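Local coordinates for peptidoglycan-recognition protein (Apis mellifera, PDB 5XZ3) that probably recognises bacterial peptidoglycan as part of honeybee innate immunity, using a fold of the N-acetylmuramoyl-L-alanine amidase family, at residues N14-V19 with N81-C86; H37-L42 with E55-Y60; C130-G135 with E139-I144. All blocks are in the same frame, centred on the assembly; numbering follows the deposited sequence.

Contact 1. Residues N14-V19 with N81-C86; sequences NEWTNV and NIYEGC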
loop_
_atom_site.group_PDB
_atom_site.type_symbol
_atom_site.label_atom_id
_atom_site.label_comp_id
_atom_site.label_asym_id
_atom_site.label_seq_id
_atom_site.Cartn_x
_atom_site.Cartn_y
_atom_site.Cartn_z
ATOM N N ASN A 14 -6.427 3.416 13.926
ATOM C CA ASN A 14 -7.459 3.371 14.989
ATOM C C ASN A 14 -8.901 3.586 14.491
ATOM O O ASN A 14 -9.855 3.374 15.244
ATOM C CB ASN A 14 -7.135 4.357 16.122
ATOM C CG ASN A 14 -7.558 5.784 15.805
ATOM O OD1 ASN A 14 -7.232 6.329 14.748
ATOM N ND2 ASN A 14 -8.297 6.397 16.727
ATOM N N GLU A 15 -9.056 4.020 13.238
ATOM C CA GLU A 15 -10.378 4.147 12.645
ATOM C C GLU A 15 -10.910 2.816 12.132
ATOM O O GLU A 15 -12.117 2.679 11.919
ATOM C CB GLU A 15 -10.393 5.177 11.519
ATOM C CG GLU A 15 -10.132 6.603 11.959
ATOM C CD GLU A 15 -10.128 7.562 10.783
ATOM O OE1 GLU A 15 -9.035 8.075 10.439
ATOM O OE2 GLU A 15 -11.214 7.789 10.198
ATOM N N TRP A 16 -10.024 1.839 11.931
ATOM C CA TRP A 16 -10.459 0.527 11.454
ATOM C C TRP A 16 -10.185 -0.653 12.397
ATOM O O TRP A 16 -10.700 -1.739 12.164
ATOM C CB TRP A 16 -10.013 0.257 9.999
ATOM C CG TRP A 16 -8.528 0.166 9.774
ATOM C CD1 TRP A 16 -7.702 1.165 9.331
ATOM C CD2 TRP A 16 -7.694 -0.987 9.970
ATOM N NE1 TRP A 16 -6.403 0.707 9.251
ATOM C CE2 TRP A 16 -6.368 -0.607 9.630
ATOM C CE3 TRP A 16 -7.935 -2.302 10.404
ATOM C CZ2 TRP A 16 -5.290 -1.489 9.710
ATOM C CZ3 TRP A 16 -6.863 -3.180 10.484
ATOM C CH2 TRP A 16 -5.553 -2.771 10.133
ATOM N N THR A 17 -9.378 -0.446 13.442
ATOM C CA THR A 17 -9.074 -1.512 14.427
ATOM C C THR A 17 -8.743 -0.937 15.812
ATOM O O THR A 17 -8.396 0.242 15.924
ATOM C CB THR A 17 -7.932 -2.451 13.948
ATOM O OG1 THR A 17 -7.798 -3.574 14.836
ATOM C CG2 THR A 17 -6.579 -1.713 13.846
ATOM N N ASN A 18 -8.856 -1.770 16.852
ATOM C CA ASN A 18 -8.380 -1.408 18.196
ATOM C C ASN A 18 -7.098 -2.164 18.561
ATOM O O ASN A 18 -6.541 -1.965 19.645
ATOM C CB ASN A 18 -9.467 -1.636 19.264
ATOM C CG ASN A 18 -10.782 -0.945 18.925
ATOM O OD1 ASN A 18 -11.725 -1.591 18.484
ATOM N ND2 ASN A 18 -10.844 0.373 19.117
ATOM N N VAL A 19 -6.629 -3.005 17.640
ATOM C CA VAL A 19 -5.448 -3.842 17.867
ATOM C C VAL A 19 -4.176 -3.167 17.334
ATOM O O VAL A 19 -4.009 -2.992 16.122
ATOM C CB VAL A 19 -5.614 -5.265 17.269
ATOM C CG1 VAL A 19 -4.424 -6.148 17.617
ATOM C CG2 VAL A 19 -6.915 -5.911 17.738
ATOM N N ASN A 81 -10.714 5.173 -1.000
ATOM C CA ASN A 81 -10.078 5.640 0.235
ATOM C C ASN A 81 -8.709 4.993 0.441
ATOM O O ASN A 81 -8.457 3.875 -0.043
ATOM C CB ASN A 81 -10.979 5.383 1.454
ATOM C CG ASN A 81 -12.068 6.449 1.637
ATOM O OD1 ASN A 81 -11.797 7.649 1.610
ATOM N ND2 ASN A 81 -13.297 6.004 1.862
ATOM N N ILE A 82 -7.843 5.701 1.161
ATOM C CA ILE A 82 -6.529 5.191 1.574
ATOM C C ILE A 82 -6.617 4.813 3.054
ATOM O O ILE A 82 -7.031 5.630 3.877
ATOM C CB ILE A 82 -5.421 6.245 1.385
ATOM C CG1 ILE A 82 -5.326 6.705 -0.074
ATOM C CG2 ILE A 82 -4.075 5.733 1.906
ATOM C CD1 ILE A 82 -4.863 8.153 -0.201
ATOM N N TYR A 83 -6.228 3.581 3.369
ATOM C CA TYR A 83 -6.213 3.073 4.742
ATOM C C TYR A 83 -4.786 2.838 5.205
ATOM O O TYR A 83 -4.003 2.184 4.520
ATOM C CB TYR A 83 -7.005 1.763 4.841
ATOM C CG TYR A 83 -8.466 1.956 4.518
ATOM C CD1 TYR A 83 -8.913 1.973 3.191
ATOM C CD2 TYR A 83 -9.400 2.159 5.544
ATOM C CE1 TYR A 83 -10.253 2.176 2.885
ATOM C CE2 TYR A 83 -10.741 2.370 5.250
ATOM C CZ TYR A 83 -11.154 2.387 3.927
ATOM O OH TYR A 83 -12.470 2.602 3.641
ATOM N N GLU A 84 -4.474 3.357 6.389
ATOM C CA GLU A 84 -3.181 3.136 7.018
ATOM C C GLU A 84 -3.113 1.695 7.539
ATOM O O GLU A 84 -3.968 1.274 8.330
ATOM C CB GLU A 84 -2.971 4.141 8.162
ATOM C CG GLU A 84 -1.585 4.071 8.799
ATOM C CD GLU A 84 -1.432 4.912 10.062
ATOM O OE1 GLU A 84 -2.422 5.118 10.797
ATOM O OE2 GLU A 84 -0.292 5.371 10.321
ATOM N N GLY A 85 -2.108 0.953 7.078
ATOM C CA GLY A 85 -1.811 -0.379 7.595
ATOM C C GLY A 85 -0.718 -0.202 8.627
ATOM O O GLY A 85 -0.961 0.360 9.709
ATOM N N CYS A 86 0.495 -0.634 8.301
ATOM C CA CYS A 86 1.615 -0.336 9.187
ATOM C C CYS A 86 2.182 1.103 9.012
ATOM O O CYS A 86 3.010 1.560 9.810
ATOM C CB CYS A 86 2.662 -1.454 9.155
ATOM S SG CYS A 86 3.493 -1.642 7.583
#
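The short, weakly bonded helix 13-16, ahead of the first sheet strand, meets the outermost strand 82-84 of the central mixed sheet; within residues 14-19 the side chain of W16 makes the contact. Its NE1 donates a hydrogen bond to the backbone O of E84, 2.7 Å away, with an N-H...O angle of 148°. The acceptor lies almost in the indole plane, and the donor is tilted 18° from the plane of the E84 carbonyl. The indole turns its edge from NE1 to CZ2 toward the strand: E84 O lies 3.3 Å from W16 CE2 and 3.4 Å from W16 CZ2, and G85 CA follows at 4.2 Å from W16 CZ2. With CG set between the backbone N and the carbonyl carbon (chi1 65°), the indole is thrown across to the strand. Tryptophan suits this buried place because it fills a large apolar volume and still has one N-H for a main-chain oxygen.

The segment before strand 31-38 lies along edge strand 82-84, consistent with the N-terminal PGRP-specific segment of this family. I11 makes backbone hydrogen bonds with I82 and E84, and R13 adds a second tie from the same helix, E84 OE1 accepting from its backbone N.

Y83 adds an apolar touch, its ring edge at CD2 lying 4.3 Å from W16 CD1; its hydroxyl is bonded to D79 while the ring packs against helix 47-64. On one indole face sits T17 CG2, 3.6 Å above the plane. T17 OG1 accepts from V19 N at 3.1 Å, closing an ST turn, and also bonds E55 of helix 47-64.

Contact 2. Residues H37-L42 with E55-Y60; sequences HHTVSL and ENIRSY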
loop_
_atom_site.group_PDB
_atom_site.type_symbol
_atom_site.label_atom_id
_atom_site.label_comp_id
_atom_site.label_asym_id
_atom_site.label_seq_id
_atom_site.Cartn_x
_atom_site.Cartn_y
_atom_site.Cartn_z
ATOM N N HIS A 37 1.213 -3.628 -4.659
ATOM C CA HIS A 37 0.682 -4.985 -4.561
ATOM C C HIS A 37 -0.816 -4.977 -4.783
ATOM O O HIS A 37 -1.458 -3.915 -4.738
ATOM C CB HIS A 37 0.966 -5.586 -3.177
ATOM C CG HIS A 37 2.378 -6.076 -2.994
ATOM N ND1 HIS A 37 2.841 -7.250 -3.557
ATOM C CD2 HIS A 37 3.412 -5.569 -2.281
ATOM C CE1 HIS A 37 4.095 -7.449 -3.189
ATOM N NE2 HIS A 37 4.467 -6.442 -2.415
ATOM N N HIS A 38 -1.367 -6.165 -5.042
ATOM C CA HIS A 38 -2.809 -6.393 -4.846
ATOM C C HIS A 38 -2.971 -7.394 -3.697
ATOM O O HIS A 38 -2.026 -8.127 -3.394
ATOM C CB HIS A 38 -3.551 -6.771 -6.147
ATOM C CG HIS A 38 -3.184 -8.112 -6.734
ATOM N ND1 HIS A 38 -3.934 -8.696 -7.735
ATOM C CD2 HIS A 38 -2.171 -8.980 -6.469
ATOM C CE1 HIS A 38 -3.391 -9.858 -8.071
ATOM N NE2 HIS A 38 -2.320 -10.053 -7.319
ATOM N N THR A 39 -4.126 -7.385 -3.030
ATOM C CA THR A 39 -4.290 -8.207 -1.826
ATOM C C THR A 39 -4.815 -9.608 -2.128
ATOM O O THR A 39 -4.759 -10.480 -1.259
ATOM C CB THR A 39 -5.234 -7.555 -0.792
ATOM O OG1 THR A 39 -6.541 -7.411 -1.365
ATOM C CG2 THR A 39 -4.713 -6.177 -0.348
ATOM N N VAL A 40 -5.328 -9.810 -3.345
ATOM C CA VAL A 40 -5.998 -11.059 -3.761
ATOM C C VAL A 40 -7.102 -11.423 -2.738
ATOM O O VAL A 40 -7.367 -12.586 -2.455
ATOM C CB VAL A 40 -5.010 -12.246 -3.968
ATOM C CG1 VAL A 40 -5.624 -13.320 -4.868
ATOM C CG2 VAL A 40 -3.689 -11.782 -4.562
ATOM N N SER A 41 -7.709 -10.401 -2.154
ATOM C CA SER A 41 -8.736 -10.602 -1.148
ATOM C C SER A 41 -10.020 -10.042 -1.720
ATOM O O SER A 41 -10.011 -9.447 -2.805
ATOM C CB SER A 41 -8.338 -9.931 0.177
ATOM O OG SER A 41 -8.376 -8.505 0.081
ATOM N N LEU A 42 -11.127 -10.252 -1.007
ATOM C CA LEU A 42 -12.410 -9.735 -1.437
ATOM C C LEU A 42 -12.364 -8.220 -1.575
ATOM O O LEU A 42 -11.856 -7.527 -0.698
ATOM C CB LEU A 42 -13.536 -10.167 -0.482
ATOM C CG LEU A 42 -14.356 -11.401 -0.876
ATOM C CD1 LEU A 42 -15.241 -11.837 0.281
ATOM C CD2 LEU A 42 -15.197 -11.171 -2.124
ATOM N N GLU A 55 -9.708 -5.191 8.542
ATOM C CA GLU A 55 -9.650 -5.817 9.864
ATOM C C GLU A 55 -9.391 -7.329 9.709
ATOM O O GLU A 55 -8.591 -7.893 10.443
ATOM C CB GLU A 55 -10.946 -5.531 10.653
ATOM C CG GLU A 55 -11.057 -5.946 12.163
ATOM C CD GLU A 55 -9.746 -6.157 12.937
ATOM O OE1 GLU A 55 -8.770 -5.381 12.800
ATOM O OE2 GLU A 55 -9.723 -7.091 13.778
ATOM N N ASN A 56 -10.042 -7.963 8.734
ATOM C CA ASN A 56 -9.850 -9.401 8.497
ATOM C C ASN A 56 -8.443 -9.740 7.983
ATOM O O ASN A 56 -7.864 -10.743 8.402
ATOM C CB ASN A 56 -10.944 -9.963 7.583
ATOM C CG ASN A 56 -12.280 -10.127 8.304
ATOM O OD1 ASN A 56 -12.350 -10.182 9.543
ATOM N ND2 ASN A 56 -13.349 -10.205 7.532
ATOM N N ILE A 57 -7.895 -8.896 7.101
ATOM C CA ILE A 57 -6.486 -9.023 6.684
ATOM C C ILE A 57 -5.561 -8.930 7.900
ATOM O O ILE A 57 -4.698 -9.796 8.078
ATOM C CB ILE A 57 -6.074 -8.018 5.577
ATOM C CG1 ILE A 57 -6.887 -8.261 4.293
ATOM C CG2 ILE A 57 -4.613 -8.224 5.209
ATOM C CD1 ILE A 57 -6.808 -7.130 3.275
ATOM N N ARG A 58 -5.766 -7.913 8.743
ATOM C CA ARG A 58 -4.949 -7.733 9.959
ATOM C C ARG A 58 -4.987 -8.963 10.864
ATOM O O ARG A 58 -3.940 -9.449 11.308
ATOM C CB ARG A 58 -5.416 -6.516 10.757
ATOM C CG ARG A 58 -4.491 -6.165 11.922
ATOM C CD ARG A 58 -5.214 -5.555 13.123
ATOM N NE ARG A 58 -6.339 -6.353 13.636
ATOM C CZ ARG A 58 -6.241 -7.444 14.389
ATOM N NH1 ARG A 58 -7.350 -8.049 14.791
ATOM N NH2 ARG A 58 -5.056 -7.942 14.739
ATOM N N SER A 59 -6.202 -9.429 11.141
ATOM C CA SER A 59 -6.456 -10.608 11.973
ATOM C C SER A 59 -5.751 -11.857 11.417
ATOM O O SER A 59 -5.062 -12.581 12.154
ATOM C CB SER A 59 -7.970 -10.833 12.090
ATOM O OG SER A 59 -8.221 -11.766 13.113
ATOM N N TYR A 60 -5.892 -12.066 10.111
ATOM C CA TYR A 60 -5.168 -13.112 9.392
ATOM C C TYR A 60 -3.628 -13.000 9.539
ATOM O O TYR A 60 -2.974 -13.974 9.948
ATOM C CB TYR A 60 -5.590 -13.109 7.926
ATOM C CG TYR A 60 -4.769 -14.007 7.015
ATOM C CD1 TYR A 60 -4.731 -15.405 7.206
ATOM C CD2 TYR A 60 -4.043 -13.464 5.964
ATOM C CE1 TYR A 60 -3.982 -16.218 6.368
ATOM C CE2 TYR A 60 -3.296 -14.266 5.113
ATOM C CZ TYR A 60 -3.276 -15.642 5.317
ATOM O OH TYR A 60 -2.525 -16.427 4.478
#
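The loop that leaves strand 31-38 passes helix 47-64 with its backbone well clear, the closest CA pair, S41 and I57, being 8.3 Å apart, so side chains alone bridge the gap. In this amidase-like fold the strand lies within the central mixed sheet, and the contact joins the loop after its C-terminal end to the helix 47-64.

One methyl does the reaching. I57 CD1, at the end of an extended branch (chi2 166°), lies 3.8 Å from S41 OG and 4.3 Å from T39 CG2. CG1 stands anti to the carbonyl carbon (chi1 -62°), which carries CD1 off the helix toward the loop. Isoleucine suits this position, being long enough to span the gap and apolar enough to pack on a methyl. Threonine suits the other side in a complementary way, with CG2 for the helix and OG1 for the loop.

That hydroxyl ties the loop together. T39 OG1 and S41 OG are hydrogen-bonded at 2.6 Å, and T39 OG1 is also bonded to the backbone N of G109. The serine oxygen thus has a polar partner although the methyl of I57 packs on it. Just before the loop, at the end of strand 31-38, H37 is held through both ring nitrogens, by S154 and T95.

On another side of the same helical turn, E55 and R58 form a side-on salt bridge, and E55 OE1 has a further partner in T17 OG1. R58 NE meets E55 OE1 at 2.7 Å and R58 NH1 meets E55 OE2 at 2.8 Å; both oxygens are approached on their syn sides and lie nearly in the guanidinium plane, while the two nitrogens stand about 20° off the carboxylate plane.

Contact 3. Residues C130-G135 with E139-I144; sequences CGKSKG and EDVRVI
K132 and V141 cross obliquely, the aliphatic part of the lysine running over one branch of the valine. CG and CD of K132 each lie 3.8 Å from V141 CG1, so it is the middle of the lysine chain that packs, leaving its amino group to go further. The chain then bends at chi3 (78°), turning CE and NZ toward the backbone of E139. Lysine fits this partly exposed position well: its methylenes cover a buried valine and its ammonium reaches the backbone of E139 and water. Valine, branched at CB, turns CG1 to the K132 methylenes and also packs on V34 of the neighbouring strand 31-38.

At the end of the lysine, NZ gives a weak hydrogen bond to E139 O at 3.0 Å. Two waters extend this grip. Water 1 accepts from K132 NZ at 2.7 Å and donates to V141 O at 2.8 Å, linking the ammonium to a second main-chain oxygen. Water 2 donates to E139 OE1 at 2.9 Å and has a weak bond to K132 NZ. The lysine and glutamate charges stay apart, with NZ 5.1 Å from OE1, so their attraction is probably modest and mediated partly by water.

G135 is the first residue to leave helical geometry, with a positive phi (77°) that glycine tolerates easily. K134 N bonds to C130 O at 2.9 Å and G135 N to K132 O at 3.1 Å. After this Schellman motif the chain passes through short strand 137-138 and a corner at E139-D140 into edge strand 141-145, a helix-to-strand connection within the mixed alpha/beta fold of the amidase family.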
loop_
_atom_site.group_PDB
_atom_site.type_symbol
_atom_site.label_atom_id
_atom_site.label_comp_id
_atom_site.label_asym_id
_atom_site.label_seq_id
_atom_site.Cartn_x
_atom_site.Cartn_y
_atom_site.Cartn_z
ATOM N N CYS A 130 2.123 12.707 -1.771
ATOM C CA CYS A 130 2.128 13.084 -0.353
ATOM C C CYS A 130 3.412 12.689 0.367
ATOM O O CYS A 130 4.007 13.516 1.068
ATOM C CB CYS A 130 0.937 12.474 0.380
ATOM S SG CYS A 130 1.016 12.747 2.165
ATOM N N GLY A 131 3.823 11.431 0.199
ATOM C CA GLY A 131 5.084 10.938 0.768
ATOM C C GLY A 131 6.304 11.722 0.313
ATOM O O GLY A 131 7.191 12.031 1.127
ATOM N N LYS A 132 6.358 12.037 -0.985
ATOM C CA LYS A 132 7.443 12.859 -1.522
ATOM C C LYS A 132 7.369 14.264 -0.925
ATOM O O LYS A 132 8.376 14.791 -0.450
ATOM C CB LYS A 132 7.375 12.943 -3.046
ATOM C CG LYS A 132 7.620 11.633 -3.754
ATOM C CD LYS A 132 7.628 11.773 -5.287
ATOM C CE LYS A 132 8.951 12.346 -5.781
ATOM N NZ LYS A 132 9.126 12.229 -7.268
ATOM N N SER A 133 6.156 14.829 -0.884
ATOM C CA SER A 133 5.941 16.191 -0.392
ATOM C C SER A 133 6.394 16.367 1.055
ATOM O O SER A 133 6.924 17.422 1.412
ATOM C CB SER A 133 4.479 16.618 -0.527
ATOM O OG SER A 133 4.333 17.987 -0.137
ATOM N N LYS A 134 6.183 15.330 1.861
ATOM C CA LYS A 134 6.549 15.339 3.285
ATOM C C LYS A 134 7.996 14.980 3.599
ATOM O O LYS A 134 8.405 15.029 4.759
ATOM C CB LYS A 134 5.630 14.403 4.075
ATOM C CG LYS A 134 4.191 14.871 4.182
ATOM C CD LYS A 134 4.087 16.044 5.144
ATOM C CE LYS A 134 2.639 16.413 5.403
ATOM N NZ LYS A 134 2.607 17.689 6.152
ATOM N N GLY A 135 8.758 14.598 2.578
ATOM C CA GLY A 135 10.130 14.123 2.761
ATOM C C GLY A 135 10.201 12.689 3.274
ATOM O O GLY A 135 11.287 12.213 3.619
ATOM N N GLU A 139 12.997 12.066 -2.842
ATOM C CA GLU A 139 12.667 12.874 -4.019
ATOM C C GLU A 139 12.731 12.062 -5.336
ATOM O O GLU A 139 11.983 12.331 -6.272
ATOM C CB GLU A 139 13.591 14.104 -4.085
ATOM C CG GLU A 139 13.219 15.162 -5.139
ATOM C CD GLU A 139 13.727 14.835 -6.546
ATOM O OE1 GLU A 139 13.177 15.383 -7.526
ATOM O OE2 GLU A 139 14.662 14.001 -6.692
ATOM N N ASP A 140 13.638 11.094 -5.401
ATOM C CA ASP A 140 13.766 10.229 -6.573
ATOM C C ASP A 140 13.243 8.805 -6.269
ATOM O O ASP A 140 13.831 7.810 -6.710
ATOM C CB ASP A 140 15.232 10.234 -7.083
ATOM C CG ASP A 140 16.240 9.705 -6.044
ATOM O OD1 ASP A 140 15.849 9.160 -4.985
ATOM O OD2 ASP A 140 17.454 9.818 -6.290
ATOM N N VAL A 141 12.134 8.730 -5.523
ATOM C CA VAL A 141 11.542 7.455 -5.099
ATOM C C VAL A 141 11.196 6.611 -6.334
ATOM O O VAL A 141 10.745 7.134 -7.351
ATOM C CB VAL A 141 10.324 7.633 -4.138
ATOM C CG1 VAL A 141 9.118 8.265 -4.832
ATOM C CG2 VAL A 141 9.922 6.309 -3.477
ATOM N N ARG A 142 11.448 5.311 -6.223
ATOM C CA ARG A 142 11.263 4.372 -7.322
ATOM C C ARG A 142 10.022 3.517 -7.039
ATOM O O ARG A 142 9.940 2.859 -6.007
ATOM C CB ARG A 142 12.525 3.506 -7.465
ATOM C CG ARG A 142 13.782 4.349 -7.719
ATOM C CD ARG A 142 15.087 3.556 -7.804
ATOM N NE ARG A 142 15.229 2.832 -9.069
ATOM C CZ ARG A 142 15.517 3.384 -10.251
ATOM N NH1 ARG A 142 15.611 2.612 -11.324
ATOM N NH2 ARG A 142 15.691 4.705 -10.379
ATOM N N VAL A 143 9.049 3.573 -7.942
ATOM C CA VAL A 143 7.818 2.833 -7.776
ATOM C C VAL A 143 7.922 1.608 -8.657
ATOM O O VAL A 143 8.239 1.719 -9.849
ATOM C CB VAL A 143 6.562 3.660 -8.153
ATOM C CG1 VAL A 143 5.296 2.828 -7.986
ATOM C CG2 VAL A 143 6.473 4.930 -7.315
ATOM N N ILE A 144 7.661 0.445 -8.063
ATOM C CA ILE A 144 7.742 -0.824 -8.784
ATOM C C ILE A 144 6.589 -1.718 -8.391
ATOM O O ILE A 144 6.031 -1.568 -7.293
ATOM C CB ILE A 144 9.079 -1.578 -8.494
ATOM C CG1 ILE A 144 9.346 -1.682 -6.976
ATOM C CG2 ILE A 144 10.249 -0.910 -9.218
ATOM C CD1 ILE A 144 10.496 -2.614 -6.611
HETATM O O HOH W 1 10.213 9.827 -7.906
HETATM O O HOH W 2 10.362 15.394 -6.966
#

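In the fold
All three contacts reach the same mixed sheet, whose outermost strands are 82-84 in contact 1 and 141-145 in contact 3. Contacts 1 and 2 are neighbours, their centres about 12 Å apart, and they touch: T17 and W16 of contact 1 meet E55 and R58 on helix 47-64. Along the chain, contact 2 falls between the two segments of contact 1, and contact 3 follows both. Contact 3 lies about 25 Å from contact 2, centre to centre, on the opposite side of the chain's centre; its strand 141-145 is nevertheless next to strand 31-38. The sheet thus connects the N-terminal segment and helix 47-64 with the C-terminal part of a single compact domain.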